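Local coordinates for (S)-ureidoglycine--glyoxylate transaminase (PDB 3ISL), which transfers the amino group of the unstable purine-breakdown intermediate (S)-ureidoglycine to glyoxylate, using pyridoxal 5'-phosphate, to give oxalurate and glycine, at residues A[280-283]-A[284-287]. Residues are numbered along the deposited sequence; the frame is centred on the assembly and turned at random.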
loop_
_atom_site.group_PDB
_atom_site.type_symbol
_atom_site.label_atom_id
_atom_site.label_comp_id
_atom_site.label_asym_id
_atom_site.label_seq_id
_atom_site.Cartn_x
_atom_site.Cartn_y
_atom_site.Cartn_z
ATOM N N VAL A 280 -11.060 9.517 -8.814
ATOM C CA VAL A 280 -10.671 10.464 -9.840
ATOM C C VAL A 280 -11.812 10.672 -10.852
ATOM O O VAL A 280 -12.058 11.786 -11.332
ATOM C CB VAL A 280 -9.402 10.017 -10.573
ATOM C CG1 VAL A 280 -8.894 11.152 -11.367
ATOM C CG2 VAL A 280 -8.364 9.680 -9.488
ATOM N N ARG A 281 -12.559 9.634 -11.160
ATOM C CA ARG A 281 -13.666 9.933 -12.105
ATOM C C ARG A 281 -14.611 11.000 -11.502
ATOM O O ARG A 281 -15.128 11.813 -12.233
ATOM C CB ARG A 281 -14.450 8.664 -12.473
ATOM C CG ARG A 281 -15.791 8.889 -13.138
ATOM C CD ARG A 281 -16.464 7.596 -13.463
ATOM N NE ARG A 281 -16.958 6.856 -12.299
ATOM C CZ ARG A 281 -18.140 7.044 -11.710
ATOM N NH1 ARG A 281 -18.970 8.030 -12.072
ATOM N NH2 ARG A 281 -18.464 6.250 -10.706
ATOM N N LEU A 282 -14.873 10.944 -10.190
ATOM C CA LEU A 282 -15.772 11.890 -9.543
ATOM C C LEU A 282 -15.219 13.272 -9.525
ATOM O O LEU A 282 -15.992 14.261 -9.689
ATOM C CB LEU A 282 -16.181 11.497 -8.120
ATOM C CG LEU A 282 -16.927 10.171 -8.005
ATOM C CD1 LEU A 282 -17.456 9.949 -6.574
ATOM C CD2 LEU A 282 -18.050 9.988 -9.009
ATOM N N VAL A 283 -13.910 13.388 -9.335
ATOM C CA VAL A 283 -13.356 14.739 -9.444
ATOM C C VAL A 283 -13.534 15.352 -10.820
ATOM O O VAL A 283 -13.900 16.493 -10.953
ATOM C CB VAL A 283 -11.951 14.976 -8.785
ATOM C CG1 VAL A 283 -11.471 13.883 -7.916
ATOM C CG2 VAL A 283 -10.920 15.915 -9.587
ATOM N N LEU A 284 -13.298 14.560 -11.825
ATOM C CA LEU A 284 -13.407 15.031 -13.192
ATOM C C LEU A 284 -14.856 15.291 -13.590
ATOM O O LEU A 284 -15.084 16.082 -14.461
ATOM C CB LEU A 284 -12.744 13.993 -14.116
ATOM C CG LEU A 284 -11.274 14.203 -14.525
ATOM C CD1 LEU A 284 -10.369 15.376 -13.896
ATOM C CD2 LEU A 284 -10.532 12.947 -14.647
ATOM N N GLU A 285 -15.836 14.603 -12.982
ATOM C CA GLU A 285 -17.213 14.858 -13.311
ATOM C C GLU A 285 -17.639 16.173 -12.709
ATOM O O GLU A 285 -18.411 16.901 -13.327
ATOM C CB GLU A 285 -18.161 13.753 -12.880
ATOM C CG GLU A 285 -17.835 12.392 -13.532
ATOM C CD GLU A 285 -18.887 11.291 -13.271
ATOM O OE1 GLU A 285 -19.713 11.471 -12.349
ATOM O OE2 GLU A 285 -18.887 10.253 -14.029
ATOM N N GLU A 286 -17.133 16.465 -11.501
ATOM C CA GLU A 286 -17.332 17.744 -10.895
ATOM C C GLU A 286 -16.728 18.870 -11.750
ATOM O O GLU A 286 -17.364 19.925 -11.993
ATOM C CB GLU A 286 -16.789 17.772 -9.452
ATOM C CG GLU A 286 -17.190 19.133 -8.739
ATOM C CD GLU A 286 -16.858 19.190 -7.253
ATOM O OE1 GLU A 286 -16.203 18.249 -6.751
ATOM O OE2 GLU A 286 -17.271 20.169 -6.531
ATOM N N GLY A 287 -15.518 18.649 -12.259
ATOM C CA GLY A 287 -14.838 19.730 -12.925
ATOM C C GLY A 287 -13.799 20.256 -11.954
ATOM O O GLY A 287 -14.132 20.655 -10.796
#
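The carbonyl oxygen Leu282 O takes two backbone N-H groups in the C-terminal turn of helix 270-286 of this class-V, pyridoxal-phosphate-dependent aminotransferase. Glu286 N reaches it at 3.1 Å, and Glu285 N adds a weak bond at 3.3 Å. Glu285 N also bonds to Arg281 O, so this one N-H is shared between two carbonyls. Gly287 N bonds to Val283 O at 3.0 Å. Gly287 then leaves the helix with a positive phi of 103°, and it is also the N-cap residue of helix 288-308.

Arg281 and Glu285, one turn apart, form an i to i+4 salt bridge. Arg281 NH1 meets Glu285 OE2 at 3.0 Å. The oxygen lies at the guanidinium edge, in its plane, but the nitrogen comes from above the carboxylate plane. The two flat groups are turned 66° apart, so the bridge is not a flat two-pronged pairing. The Arg281 chain bends at chi3 (71°), which brings NH1 back to the acid. Leu282 CD2 sits over one face of the guanidinium, offset toward its rim. On the same guanidinium, NH2 forms a second salt bridge, with Glu278. Replacing Arg281 with an alanine would probably cost Glu285 and Glu278 this shared positive partner and remove the flat group that Leu282 CD2 lies against. Arg5 of the second subunit packs on both Arg281 and Glu285.

On another side of the helix, Val280 and Leu284 lie side by side, and both touch Met52 of helix 40-56. Val283 packs on Leu200 and Leu288; its side chain is about 11 Å from that of Lys198, the cofactor-attachment lysine, not linked here. Glu286 OE1 makes salt bridges to Arg291 and Arg294 of helix 288-308. Val280 CG1 meets Leu284 CD2 at 4.1 Å.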